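Local coordinates for multifunctional non-homologous end joining DNA repair protein LigD (Mycobacterium tuberculosis, PDB 2IRX) that probably repairs DNA double-strand breaks together with Ku by processing, filling and resealing the ends, this part being its manganese-dependent polymerase domain, at residues V115-F120 against R136-L141; H181-L186 against K238-P243; L198-A203 against V229-N234. One frame throughout, in Å; residues are numbered along the deposited sequence.

The three contacts meet around strand 129-143 in the polymerase domain of LigD. Contacts 1 and 2 have centres about 4 Å apart and are tied by two backbone bonds, L137 N to T184 O (2.8 Å) and V115 O to T240 N (2.9 Å). Contact 3 lies about 11 Å from contact 1 and 12 Å from contact 2, measured between centres, and reaches both through Q233, which bonds to D140 OD2 and T240 OG1. All three border the GTP site: contact 1 supplies the manganese ligand D140, contact 2 holds a phosphate oxygen and the ribose, and contact 3 brings Q233 beside the ribose.

Contact 1 of 3, residues V115-F120 against R136-L141; sequences VPQWRF and RLVFDL. With MN (manganese (II) ion), chain B; GTP (guanosine-5'-triphosphate), chain C.
Q117, R136 and V138 form a buried, mixed polar and apolar contact in the hairpin of strands 118-122 and 129-143, just past the corner that the second strand turns at R136; the turn between strands 112-115 and 118-122 comes against it. Q117 and R136 carry most of the contact. The Q117 chain bends about its CB-CG bond (chi2 -45°), so that the aliphatic part runs across V138, with Q117 CG 3.6 Å from V138 CG1, and the amide arrives at the edge of the R136 guanidinium. The two flat groups are turned 38° apart. As modelled, Q117 NE2 lies 2.7 Å from R136 NE, but the amide is probably the other way round. R136 reaches this place by an extended run from CG to NE, and V115 meets the same guanidinium at its edge, CG2 being 3.6 Å from R136 NH2.

Farther along the strand D140 turns to the nucleotide: its OD1 binds manganese at 2.2 Å, next to GTP O2G and O1B, two waters and D142. D140 OD2 is 2.7 Å from one of those waters and also accepts from Q233 NE2, and the other water links L141 O to GTP O1G. The buried charge of R136 is thus balanced by its salt bridge to D291, to which the Q117 amide, if turned over, could add a hydrogen bond, while four residues on D140 spends its carboxylate on the metal that bridges protein and triphosphate.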
loop_
_atom_site.group_PDB
_atom_site.type_symbol
_atom_site.label_atom_id
_atom_site.label_comp_id
_atom_site.label_asym_id
_atom_site.label_seq_id
_atom_site.Cartn_x
_atom_site.Cartn_y
_atom_site.Cartn_z
ATOM N N VAL A 115 2.833 -4.619 1.246
ATOM C CA VAL A 115 3.245 -5.624 0.233
ATOM C C VAL A 115 4.255 -5.033 -0.768
ATOM O O VAL A 115 4.278 -3.783 -0.987
ATOM C CB VAL A 115 2.016 -6.222 -0.555
ATOM C CG1 VAL A 115 1.068 -7.017 0.373
ATOM C CG2 VAL A 115 1.233 -5.108 -1.297
ATOM N N PRO A 116 5.063 -5.916 -1.396
ATOM C CA PRO A 116 5.947 -5.455 -2.471
ATOM C C PRO A 116 5.178 -5.367 -3.792
ATOM O O PRO A 116 3.991 -5.780 -3.862
ATOM C CB PRO A 116 7.034 -6.548 -2.531
ATOM C CG PRO A 116 6.316 -7.802 -2.187
ATOM C CD PRO A 116 5.224 -7.371 -1.146
ATOM N N GLN A 117 5.842 -4.885 -4.838
ATOM C CA GLN A 117 5.174 -4.697 -6.110
ATOM C C GLN A 117 5.306 -5.900 -7.061
ATOM O O GLN A 117 4.814 -5.845 -8.198
ATOM C CB GLN A 117 5.674 -3.412 -6.782
ATOM C CG GLN A 117 5.572 -2.158 -5.848
ATOM C CD GLN A 117 4.254 -2.094 -5.130
ATOM O OE1 GLN A 117 4.207 -2.095 -3.888
ATOM N NE2 GLN A 117 3.165 -2.034 -5.898
ATOM N N TRP A 118 5.957 -6.962 -6.579
ATOM C CA TRP A 118 6.052 -8.235 -7.307
ATOM C C TRP A 118 5.160 -9.285 -6.663
ATOM O O TRP A 118 4.835 -9.178 -5.471
ATOM C CB TRP A 118 7.490 -8.766 -7.323
ATOM C CG TRP A 118 8.188 -8.871 -5.959
ATOM C CD1 TRP A 118 9.034 -7.947 -5.405
ATOM C CD2 TRP A 118 8.115 -9.963 -5.008
ATOM N NE1 TRP A 118 9.462 -8.368 -4.165
ATOM C CE2 TRP A 118 8.942 -9.613 -3.908
ATOM C CE3 TRP A 118 7.430 -11.197 -4.977
ATOM C CZ2 TRP A 118 9.097 -10.452 -2.777
ATOM C CZ3 TRP A 118 7.595 -12.034 -3.859
ATOM C CH2 TRP A 118 8.422 -11.658 -2.786
ATOM N N ARG A 119 4.791 -10.294 -7.454
ATOM C CA ARG A 119 4.089 -11.480 -6.956
ATOM C C ARG A 119 4.982 -12.728 -6.995
ATOM O O ARG A 119 5.860 -12.849 -7.856
ATOM C CB ARG A 119 2.810 -11.740 -7.759
ATOM C CG ARG A 119 1.792 -10.602 -7.711
ATOM C CD ARG A 119 0.661 -10.840 -8.722
ATOM N NE ARG A 119 -0.079 -12.038 -8.356
ATOM C CZ ARG A 119 -1.402 -12.165 -8.409
ATOM N NH1 ARG A 119 -2.158 -11.157 -8.844
ATOM N NH2 ARG A 119 -1.962 -13.313 -8.012
ATOM N N PHE A 120 4.746 -13.651 -6.059
ATOM C CA PHE A 120 5.292 -15.018 -6.177
ATOM C C PHE A 120 4.856 -15.705 -7.474
ATOM O O PHE A 120 3.714 -15.549 -7.922
ATOM C CB PHE A 120 4.890 -15.898 -4.976
ATOM C CG PHE A 120 5.557 -15.516 -3.681
ATOM C CD1 PHE A 120 6.924 -15.778 -3.477
ATOM C CD2 PHE A 120 4.821 -14.897 -2.661
ATOM C CE1 PHE A 120 7.569 -15.426 -2.277
ATOM C CE2 PHE A 120 5.454 -14.537 -1.434
ATOM C CZ PHE A 120 6.830 -14.795 -1.251
ATOM N N ARG A 136 3.534 -4.046 -11.109
ATOM C CA ARG A 136 3.155 -2.643 -11.155
ATOM C C ARG A 136 4.332 -1.808 -10.676
ATOM O O ARG A 136 5.200 -2.322 -9.962
ATOM C CB ARG A 136 1.899 -2.387 -10.306
ATOM C CG ARG A 136 2.043 -2.725 -8.826
ATOM C CD ARG A 136 0.697 -3.017 -8.180
ATOM N NE ARG A 136 0.872 -3.157 -6.744
ATOM C CZ ARG A 136 0.081 -3.857 -5.935
ATOM N NH1 ARG A 136 -0.988 -4.499 -6.405
ATOM N NH2 ARG A 136 0.373 -3.913 -4.634
ATOM N N LEU A 137 4.351 -0.535 -11.073
ATOM C CA LEU A 137 5.240 0.460 -10.452
ATOM C C LEU A 137 4.478 1.171 -9.329
ATOM O O LEU A 137 3.249 1.358 -9.405
ATOM C CB LEU A 137 5.693 1.544 -11.445
ATOM C CG LEU A 137 6.312 1.182 -12.786
ATOM C CD1 LEU A 137 6.347 2.415 -13.687
ATOM C CD2 LEU A 137 7.693 0.605 -12.566
ATOM N N VAL A 138 5.201 1.567 -8.298
ATOM C CA VAL A 138 4.650 2.459 -7.277
ATOM C C VAL A 138 5.543 3.696 -7.066
ATOM O O VAL A 138 6.776 3.607 -7.089
ATOM C CB VAL A 138 4.404 1.719 -5.900
ATOM C CG1 VAL A 138 5.719 1.331 -5.196
ATOM C CG2 VAL A 138 3.518 2.588 -4.932
ATOM N N PHE A 139 4.884 4.825 -6.818
ATOM C CA PHE A 139 5.545 6.066 -6.429
ATOM C C PHE A 139 4.918 6.520 -5.124
ATOM O O PHE A 139 3.689 6.566 -4.978
ATOM C CB PHE A 139 5.374 7.141 -7.505
ATOM C CG PHE A 139 6.032 6.801 -8.816
ATOM C CD1 PHE A 139 7.334 7.247 -9.098
ATOM C CD2 PHE A 139 5.348 6.058 -9.768
ATOM C CE1 PHE A 139 7.969 6.914 -10.330
ATOM C CE2 PHE A 139 5.948 5.737 -11.013
ATOM C CZ PHE A 139 7.263 6.167 -11.282
ATOM N N ASP A 140 5.781 6.842 -4.179
ATOM C CA ASP A 140 5.398 7.280 -2.859
ATOM C C ASP A 140 5.712 8.786 -2.798
ATOM O O ASP A 140 6.874 9.199 -2.778
ATOM C CB ASP A 140 6.168 6.438 -1.821
ATOM C CG ASP A 140 5.879 6.844 -0.374
ATOM O OD1 ASP A 140 4.964 7.652 -0.130
ATOM O OD2 ASP A 140 6.567 6.327 0.548
ATOM N N LEU A 141 4.668 9.606 -2.794
ATOM C CA LEU A 141 4.858 11.067 -2.802
ATOM C C LEU A 141 4.668 11.623 -1.388
ATOM O O LEU A 141 3.552 11.561 -0.839
ATOM C CB LEU A 141 3.854 11.754 -3.750
ATOM C CG LEU A 141 4.160 11.824 -5.261
ATOM C CD1 LEU A 141 4.437 10.457 -5.881
ATOM C CD2 LEU A 141 3.043 12.543 -6.023
HETATM MN MN MN B . 4.779 8.401 1.934
HETATM P PG GTP C . 2.741 9.007 4.410
HETATM O O1G GTP C . 1.685 9.485 3.487
HETATM O O2G GTP C . 4.125 9.258 3.847
HETATM O O3G GTP C . 2.575 9.560 5.799
HETATM O O3B GTP C . 2.446 7.415 4.556
HETATM P PB GTP C . 3.200 6.177 3.871
HETATM O O1B GTP C . 3.694 6.497 2.498
HETATM O O2B GTP C . 2.285 5.016 3.820
HETATM O O3A GTP C . 4.487 6.033 4.801
HETATM P PA GTP C . 4.923 4.949 5.909
HETATM O O1A GTP C . 3.727 4.266 6.521
HETATM O O2A GTP C . 5.766 5.735 6.886
HETATM O "O5'" GTP C . 5.813 3.913 5.092
HETATM C "C5'" GTP C . 6.964 4.302 4.332
HETATM C "C4'" GTP C . 7.785 3.055 3.978
HETATM O "O4'" GTP C . 8.199 2.307 5.122
HETATM C "C3'" GTP C . 6.999 2.078 3.122
HETATM O "O3'" GTP C . 7.966 1.452 2.322
HETATM C "C2'" GTP C . 6.440 1.067 4.135
HETATM O "O2'" GTP C . 6.108 -0.236 3.673
HETATM C "C1'" GTP C . 7.552 1.022 5.170
HETATM N N9 GTP C . 7.173 0.948 6.592
HETATM C C8 GTP C . 6.097 1.500 7.241
HETATM N N7 GTP C . 6.239 1.229 8.557
HETATM C C5 GTP C . 7.404 0.554 8.745
HETATM C C6 GTP C . 8.044 0.057 9.888
HETATM O O6 GTP C . 7.531 0.187 11.003
HETATM N N1 GTP C . 9.273 -0.583 9.749
HETATM C C2 GTP C . 9.866 -0.737 8.506
HETATM N N2 GTP C . 11.039 -1.377 8.400
HETATM N N3 GTP C . 9.220 -0.246 7.371
HETATM C C4 GTP C . 8.007 0.391 7.508
HETATM O O HOH W 1 6.676 7.821 2.802
HETATM O O HOH W 2 2.718 9.305 0.835
#

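Contact 2 of 3, residues H181-L186 against K238-P243. With GTP (guanosine-5'-triphosphate), chain C.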
loop_
_atom_site.group_PDB
_atom_site.type_symbol
_atom_site.label_atom_id
_atom_site.label_comp_id
_atom_site.label_asym_id
_atom_site.label_seq_id
_atom_site.Cartn_x
_atom_site.Cartn_y
_atom_site.Cartn_z
ATOM N N HIS A 181 -0.065 7.960 -3.077
ATOM C CA HIS A 181 0.638 6.862 -3.726
ATOM C C HIS A 181 0.085 6.748 -5.148
ATOM O O HIS A 181 -1.117 6.964 -5.376
ATOM C CB HIS A 181 0.430 5.546 -2.958
ATOM C CG HIS A 181 1.027 5.539 -1.578
ATOM N ND1 HIS A 181 0.721 4.572 -0.645
ATOM C CD2 HIS A 181 1.911 6.373 -0.978
ATOM C CE1 HIS A 181 1.404 4.799 0.464
ATOM N NE2 HIS A 181 2.119 5.899 0.298
ATOM N N LEU A 182 0.957 6.415 -6.086
ATOM C CA LEU A 182 0.565 6.214 -7.468
ATOM C C LEU A 182 0.952 4.829 -7.943
ATOM O O LEU A 182 2.077 4.369 -7.692
ATOM C CB LEU A 182 1.212 7.281 -8.383
ATOM C CG LEU A 182 1.138 8.737 -7.918
ATOM C CD1 LEU A 182 2.045 9.617 -8.829
ATOM C CD2 LEU A 182 -0.304 9.232 -7.832
ATOM N N TYR A 183 0.030 4.171 -8.655
ATOM C CA TYR A 183 0.272 2.823 -9.162
ATOM C C TYR A 183 0.101 2.771 -10.663
ATOM O O TYR A 183 -0.858 3.345 -11.190
ATOM C CB TYR A 183 -0.699 1.825 -8.527
ATOM C CG TYR A 183 -0.415 1.538 -7.055
ATOM C CD1 TYR A 183 0.512 0.543 -6.679
ATOM C CD2 TYR A 183 -1.065 2.271 -6.039
ATOM C CE1 TYR A 183 0.775 0.269 -5.320
ATOM C CE2 TYR A 183 -0.830 2.012 -4.682
ATOM C CZ TYR A 183 0.082 1.014 -4.327
ATOM O OH TYR A 183 0.343 0.783 -3.012
ATOM N N THR A 184 1.019 2.091 -11.351
ATOM C CA THR A 184 0.851 1.888 -12.788
ATOM C C THR A 184 1.089 0.415 -13.111
ATOM O O THR A 184 2.152 -0.115 -12.782
ATOM C CB THR A 184 1.653 2.922 -13.688
ATOM O OG1 THR A 184 2.438 2.273 -14.705
ATOM C CG2 THR A 184 2.435 3.918 -12.895
ATOM N N PRO A 185 0.069 -0.255 -13.689
ATOM C CA PRO A 185 0.182 -1.670 -14.057
ATOM C C PRO A 185 1.178 -1.846 -15.199
ATOM O O PRO A 185 1.211 -1.024 -16.114
ATOM C CB PRO A 185 -1.240 -2.046 -14.509
ATOM C CG PRO A 185 -1.885 -0.758 -14.912
ATOM C CD PRO A 185 -1.255 0.306 -14.044
ATOM N N LEU A 186 2.000 -2.889 -15.102
ATOM C CA LEU A 186 2.959 -3.228 -16.140
ATOM C C LEU A 186 2.392 -4.396 -16.941
ATOM O O LEU A 186 2.136 -5.480 -16.396
ATOM C CB LEU A 186 4.327 -3.589 -15.543
ATOM C CG LEU A 186 5.053 -2.485 -14.774
ATOM C CD1 LEU A 186 6.201 -3.060 -13.953
ATOM C CD2 LEU A 186 5.536 -1.385 -15.717
ATOM N N LYS A 238 11.704 -3.896 -0.768
ATOM C CA LYS A 238 10.834 -2.914 -0.112
ATOM C C LYS A 238 9.328 -3.217 -0.255
ATOM O O LYS A 238 8.905 -4.038 -1.085
ATOM C CB LYS A 238 11.158 -1.484 -0.549
ATOM C CG LYS A 238 12.597 -0.993 -0.164
ATOM C CD LYS A 238 12.707 0.552 -0.242
ATOM C CE LYS A 238 14.063 1.066 0.241
ATOM N NZ LYS A 238 14.105 2.566 0.172
ATOM N N THR A 239 8.537 -2.538 0.561
ATOM C CA THR A 239 7.074 -2.701 0.553
ATOM C C THR A 239 6.412 -1.321 0.441
ATOM O O THR A 239 7.082 -0.308 0.548
ATOM C CB THR A 239 6.560 -3.409 1.865
ATOM O OG1 THR A 239 7.001 -2.678 3.021
ATOM C CG2 THR A 239 7.033 -4.887 1.944
ATOM N N THR A 240 5.109 -1.312 0.182
ATOM C CA THR A 240 4.269 -0.123 0.256
ATOM C C THR A 240 2.944 -0.621 0.806
ATOM O O THR A 240 2.499 -1.733 0.468
ATOM C CB THR A 240 4.072 0.553 -1.140
ATOM O OG1 THR A 240 5.377 0.885 -1.691
ATOM C CG2 THR A 240 3.229 1.841 -1.002
ATOM N N ILE A 241 2.306 0.195 1.637
ATOM C CA ILE A 241 1.000 -0.170 2.189
ATOM C C ILE A 241 0.032 -0.578 1.055
ATOM O O ILE A 241 -0.005 0.067 -0.023
ATOM C CB ILE A 241 0.402 0.946 3.072
ATOM C CG1 ILE A 241 -0.704 0.363 3.979
ATOM C CG2 ILE A 241 -0.106 2.170 2.203
ATOM C CD1 ILE A 241 -1.105 1.314 5.089
ATOM N N ALA A 242 -0.732 -1.648 1.291
ATOM C CA ALA A 242 -1.738 -2.126 0.313
ATOM C C ALA A 242 -2.893 -1.125 0.130
ATOM O O ALA A 242 -3.396 -0.581 1.111
ATOM C CB ALA A 242 -2.296 -3.508 0.733
ATOM N N PRO A 243 -3.337 -0.916 -1.129
ATOM C CA PRO A 243 -4.610 -0.217 -1.354
ATOM C C PRO A 243 -5.719 -0.810 -0.464
ATOM O O PRO A 243 -5.775 -2.036 -0.275
ATOM C CB PRO A 243 -4.893 -0.480 -2.847
ATOM C CG PRO A 243 -3.471 -0.518 -3.437
ATOM C CD PRO A 243 -2.684 -1.300 -2.396
HETATM P PG GTP C . 2.741 9.007 4.410
HETATM O O1G GTP C . 1.685 9.485 3.487
HETATM O O2G GTP C . 4.125 9.258 3.847
HETATM O O3G GTP C . 2.575 9.560 5.799
HETATM O O3B GTP C . 2.446 7.415 4.556
HETATM P PB GTP C . 3.200 6.177 3.871
HETATM O O1B GTP C . 3.694 6.497 2.498
HETATM O O2B GTP C . 2.285 5.016 3.820
HETATM O O3A GTP C . 4.487 6.033 4.801
HETATM P PA GTP C . 4.923 4.949 5.909
HETATM O O1A GTP C . 3.727 4.266 6.521
HETATM O O2A GTP C . 5.766 5.735 6.886
HETATM O "O5'" GTP C . 5.813 3.913 5.092
HETATM C "C5'" GTP C . 6.964 4.302 4.332
HETATM C "C4'" GTP C . 7.785 3.055 3.978
HETATM O "O4'" GTP C . 8.199 2.307 5.122
HETATM C "C3'" GTP C . 6.999 2.078 3.122
HETATM O "O3'" GTP C . 7.966 1.452 2.322
HETATM C "C2'" GTP C . 6.440 1.067 4.135
HETATM O "O2'" GTP C . 6.108 -0.236 3.673
HETATM C "C1'" GTP C . 7.552 1.022 5.170
HETATM N N9 GTP C . 7.173 0.948 6.592
HETATM C C8 GTP C . 6.097 1.500 7.241
HETATM N N7 GTP C . 6.239 1.229 8.557
HETATM C C5 GTP C . 7.404 0.554 8.745
HETATM C C6 GTP C . 8.044 0.057 9.888
HETATM O O6 GTP C . 7.531 0.187 11.003
HETATM N N1 GTP C . 9.273 -0.583 9.749
HETATM C C2 GTP C . 9.866 -0.737 8.506
HETATM N N2 GTP C . 11.039 -1.377 8.400
HETATM N N3 GTP C . 9.220 -0.246 7.371
HETATM C C4 GTP C . 8.007 0.391 7.508
HETATM O O HOH W 3 -0.867 2.361 -1.349
HETATM O O HOH W 4 1.467 -1.776 -2.388
#
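H181 is packed tightly against T240 and I241, while the hydroxyl of Y183 meets two buried waters on the looser, water-mediated side of the same contact. The methyl of T240 sits over one face of the imidazole, CG2 4.0 Å from the ring centroid and 29° off its normal, a CH-pi contact. That methyl is placed opposite the backbone N of T240, which leaves OG1 to bond with Q233. I241 comes in at the ring edge, its CG2 3.5 Å from H181 CE1. Packed on a face and an edge, the imidazole points NE2 at the beta-phosphate, and H181 NE2 donates to GTP O1B over 2.8 Å in a fairly straight bond (159°).

The other ring nitrogen faces water. One water lies within hydrogen-bonding distance of H181 ND1 and Y183 OH and donates to I241 O; a second spans Y183 OH (2.9 Å) and T240 O. Y183 OH itself is 3.1 Å from I241 O, but the carbon contact is looser, with P243 CG 3.9 Å from Y183 CE2. On the ligand side T239 holds the ribose: its O accepts from GTP O3' at 2.7 Å, and its OG1 shares a hydrogen bond with O2'.

Strand 180-186 lies between strands 129-143 and 171-174 in the large mixed sheet, whereas 240-241 is an end strand of the four-stranded antiparallel sheet beside 112-115; the contact thus joins the two sheets next to the nucleotide, with helix 149-164 packed on L182 and T184.

Contact 3 of 3, residues L198-A203 against V229-N234; sequences LAKRVA and VDWSQN. With GTP (guanosine-5'-triphosphate), chain C.
D230 OD1 is gripped twice by S232: the backbone N donates over 3.1 Å, closing an Asx turn, and S232 OG donates over 2.7 Å to the syn lone pair. The two donors come to different sides of the oxygen, the N from the anti side and 34° out of the carboxylate plane. Q233 NE2, the same nitrogen that serves D140, adds a longer bond to D230 OD2, reaching it from above that plane. D230 probably binds a second manganese of the polymerase site and does not touch the one present; S232 and Q233 probably help to position it. Q233 also lies against the ribose, its CD 3.4 Å from GTP O3'.

The contact with helix 192-209 is made on the other side of this turn, chiefly by W231. A chi1 of 47° tucks its CG over the backbone, which lays the indole along K200. The lysine is fully extended and runs the same way, with K200 CG 3.7 Å from the centroid of the six-membered ring and 11° off its normal, a close CH-pi contact. S232 CB lies over the opposite face, toward its rim, and W231 NE1 bonds to S216 O.

Two alanines let the helix come close. A199 CB is 3.7 Å from W231 CB, and A203 CB is 3.5 Å from W231 CD1 as well as near V229. N234 ND2 passes by A199 CB and donates to W231 O over 2.8 Å, the donor standing above the carbonyl plane; it also bonds to V138 O.

Helix 192-209 thus covers the end of strand 227-230, which pairs with strands 129-143 and 214-215, while helix 149-164 packs against both V202 and V229.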
loop_
_atom_site.group_PDB
_atom_site.type_symbol
_atom_site.label_atom_id
_atom_site.label_comp_id
_atom_site.label_asym_id
_atom_site.label_seq_id
_atom_site.Cartn_x
_atom_site.Cartn_y
_atom_site.Cartn_z
ATOM N N LEU A 198 13.428 2.523 -13.927
ATOM C CA LEU A 198 12.432 3.318 -14.655
ATOM C C LEU A 198 11.822 4.390 -13.753
ATOM O O LEU A 198 11.749 5.577 -14.133
ATOM C CB LEU A 198 11.369 2.399 -15.269
ATOM C CG LEU A 198 10.113 2.970 -15.945
ATOM C CD1 LEU A 198 10.459 3.930 -17.116
ATOM C CD2 LEU A 198 9.237 1.832 -16.411
ATOM N N ALA A 199 11.410 3.971 -12.549
ATOM C CA ALA A 199 10.832 4.898 -11.546
ATOM C C ALA A 199 11.811 6.017 -11.147
ATOM O O ALA A 199 11.421 7.183 -11.047
ATOM C CB ALA A 199 10.403 4.125 -10.328
ATOM N N LYS A 200 13.075 5.655 -10.932
ATOM C CA LYS A 200 14.123 6.631 -10.597
ATOM C C LYS A 200 14.304 7.646 -11.742
ATOM O O LYS A 200 14.395 8.861 -11.502
ATOM C CB LYS A 200 15.440 5.927 -10.232
ATOM C CG LYS A 200 16.595 6.873 -9.833
ATOM C CD LYS A 200 17.845 6.091 -9.438
ATOM C CE LYS A 200 18.939 7.004 -8.876
ATOM N NZ LYS A 200 20.168 6.222 -8.483
ATOM N N ARG A 201 14.330 7.158 -12.979
ATOM C CA ARG A 201 14.447 8.059 -14.120
ATOM C C ARG A 201 13.241 9.013 -14.248
ATOM O O ARG A 201 13.428 10.195 -14.544
ATOM C CB ARG A 201 14.761 7.310 -15.432
ATOM C CG ARG A 201 16.141 6.620 -15.428
ATOM C CD ARG A 201 16.402 5.749 -16.684
ATOM N NE ARG A 201 17.728 5.113 -16.686
ATOM C CZ ARG A 201 18.083 4.079 -17.456
ATOM N NH1 ARG A 201 17.205 3.516 -18.287
ATOM N NH2 ARG A 201 19.315 3.582 -17.380
ATOM N N VAL A 202 12.029 8.511 -13.997
ATOM C CA VAL A 202 10.853 9.382 -13.911
ATOM C C VAL A 202 11.034 10.480 -12.840
ATOM O O VAL A 202 10.848 11.663 -13.135
ATOM C CB VAL A 202 9.528 8.576 -13.728
ATOM C CG1 VAL A 202 8.346 9.496 -13.412
ATOM C CG2 VAL A 202 9.245 7.751 -14.972
ATOM N N ALA A 203 11.404 10.073 -11.626
ATOM C CA ALA A 203 11.600 10.993 -10.486
ATOM C C ALA A 203 12.639 12.067 -10.834
ATOM O O ALA A 203 12.417 13.267 -10.593
ATOM C CB ALA A 203 12.035 10.229 -9.267
ATOM N N VAL A 229 9.492 12.500 -4.394
ATOM C CA VAL A 229 8.896 11.445 -5.200
ATOM C C VAL A 229 9.768 10.233 -4.946
ATOM O O VAL A 229 10.823 10.069 -5.555
ATOM C CB VAL A 229 8.859 11.812 -6.720
ATOM C CG1 VAL A 229 8.403 10.604 -7.579
ATOM C CG2 VAL A 229 7.994 13.034 -6.974
ATOM N N ASP A 230 9.336 9.395 -4.007
ATOM C CA ASP A 230 10.115 8.225 -3.623
ATOM C C ASP A 230 9.850 7.091 -4.613
ATOM O O ASP A 230 8.760 6.535 -4.666
ATOM C CB ASP A 230 9.820 7.828 -2.174
ATOM C CG ASP A 230 10.820 6.816 -1.600
ATOM O OD1 ASP A 230 11.684 6.285 -2.321
ATOM O OD2 ASP A 230 10.700 6.542 -0.403
ATOM N N TRP A 231 10.884 6.789 -5.388
ATOM C CA TRP A 231 10.874 5.752 -6.430
ATOM C C TRP A 231 11.448 4.409 -5.942
ATOM O O TRP A 231 11.424 3.402 -6.669
ATOM C CB TRP A 231 11.740 6.256 -7.606
ATOM C CG TRP A 231 13.059 6.822 -7.114
ATOM C CD1 TRP A 231 13.335 8.147 -6.816
ATOM C CD2 TRP A 231 14.265 6.091 -6.826
ATOM N NE1 TRP A 231 14.635 8.268 -6.358
ATOM C CE2 TRP A 231 15.225 7.027 -6.353
ATOM C CE3 TRP A 231 14.621 4.732 -6.894
ATOM C CZ2 TRP A 231 16.538 6.650 -5.991
ATOM C CZ3 TRP A 231 15.927 4.352 -6.505
ATOM C CH2 TRP A 231 16.860 5.310 -6.065
ATOM N N SER A 232 11.988 4.400 -4.729
ATOM C CA SER A 232 12.797 3.281 -4.263
ATOM C C SER A 232 11.993 2.078 -3.777
ATOM O O SER A 232 12.571 1.004 -3.600
ATOM C CB SER A 232 13.801 3.723 -3.184
ATOM O OG SER A 232 13.122 4.030 -1.963
ATOM N N GLN A 233 10.677 2.240 -3.577
ATOM C CA GLN A 233 9.853 1.140 -3.071
ATOM C C GLN A 233 9.534 0.162 -4.184
ATOM O O GLN A 233 8.893 -0.856 -3.962
ATOM C CB GLN A 233 8.596 1.647 -2.358
ATOM C CG GLN A 233 8.884 2.235 -0.994
ATOM C CD GLN A 233 7.833 3.229 -0.526
ATOM O OE1 GLN A 233 6.637 2.947 -0.581
ATOM N NE2 GLN A 233 8.277 4.385 -0.016
ATOM N N ASN A 234 10.031 0.461 -5.383
ATOM C CA ASN A 234 10.060 -0.559 -6.443
ATOM C C ASN A 234 11.137 -1.615 -6.267
ATOM O O ASN A 234 11.152 -2.618 -6.991
ATOM C CB ASN A 234 10.193 0.097 -7.810
ATOM C CG ASN A 234 9.008 0.957 -8.117
ATOM O OD1 ASN A 234 7.904 0.454 -8.426
ATOM N ND2 ASN A 234 9.202 2.257 -7.986
HETATM P PG GTP C . 2.741 9.007 4.410
HETATM O O1G GTP C . 1.685 9.485 3.487
HETATM O O2G GTP C . 4.125 9.258 3.847
HETATM O O3G GTP C . 2.575 9.560 5.799
HETATM O O3B GTP C . 2.446 7.415 4.556
HETATM P PB GTP C . 3.200 6.177 3.871
HETATM O O1B GTP C . 3.694 6.497 2.498
HETATM O O2B GTP C . 2.285 5.016 3.820
HETATM O O3A GTP C . 4.487 6.033 4.801
HETATM P PA GTP C . 4.923 4.949 5.909
HETATM O O1A GTP C . 3.727 4.266 6.521
HETATM O O2A GTP C . 5.766 5.735 6.886
HETATM O "O5'" GTP C . 5.813 3.913 5.092
HETATM C "C5'" GTP C . 6.964 4.302 4.332
HETATM C "C4'" GTP C . 7.785 3.055 3.978
HETATM O "O4'" GTP C . 8.199 2.307 5.122
HETATM C "C3'" GTP C . 6.999 2.078 3.122
HETATM O "O3'" GTP C . 7.966 1.452 2.322
HETATM C "C2'" GTP C . 6.440 1.067 4.135
HETATM O "O2'" GTP C . 6.108 -0.236 3.673
HETATM C "C1'" GTP C . 7.552 1.022 5.170
HETATM N N9 GTP C . 7.173 0.948 6.592
HETATM C C8 GTP C . 6.097 1.500 7.241
HETATM N N7 GTP C . 6.239 1.229 8.557
HETATM C C5 GTP C . 7.404 0.554 8.745
HETATM C C6 GTP C . 8.044 0.057 9.888
HETATM O O6 GTP C . 7.531 0.187 11.003
HETATM N N1 GTP C . 9.273 -0.583 9.749
HETATM C C2 GTP C . 9.866 -0.737 8.506
HETATM N N2 GTP C . 11.039 -1.377 8.400
HETATM N N3 GTP C . 9.220 -0.246 7.371
HETATM C C4 GTP C . 8.007 0.391 7.508
#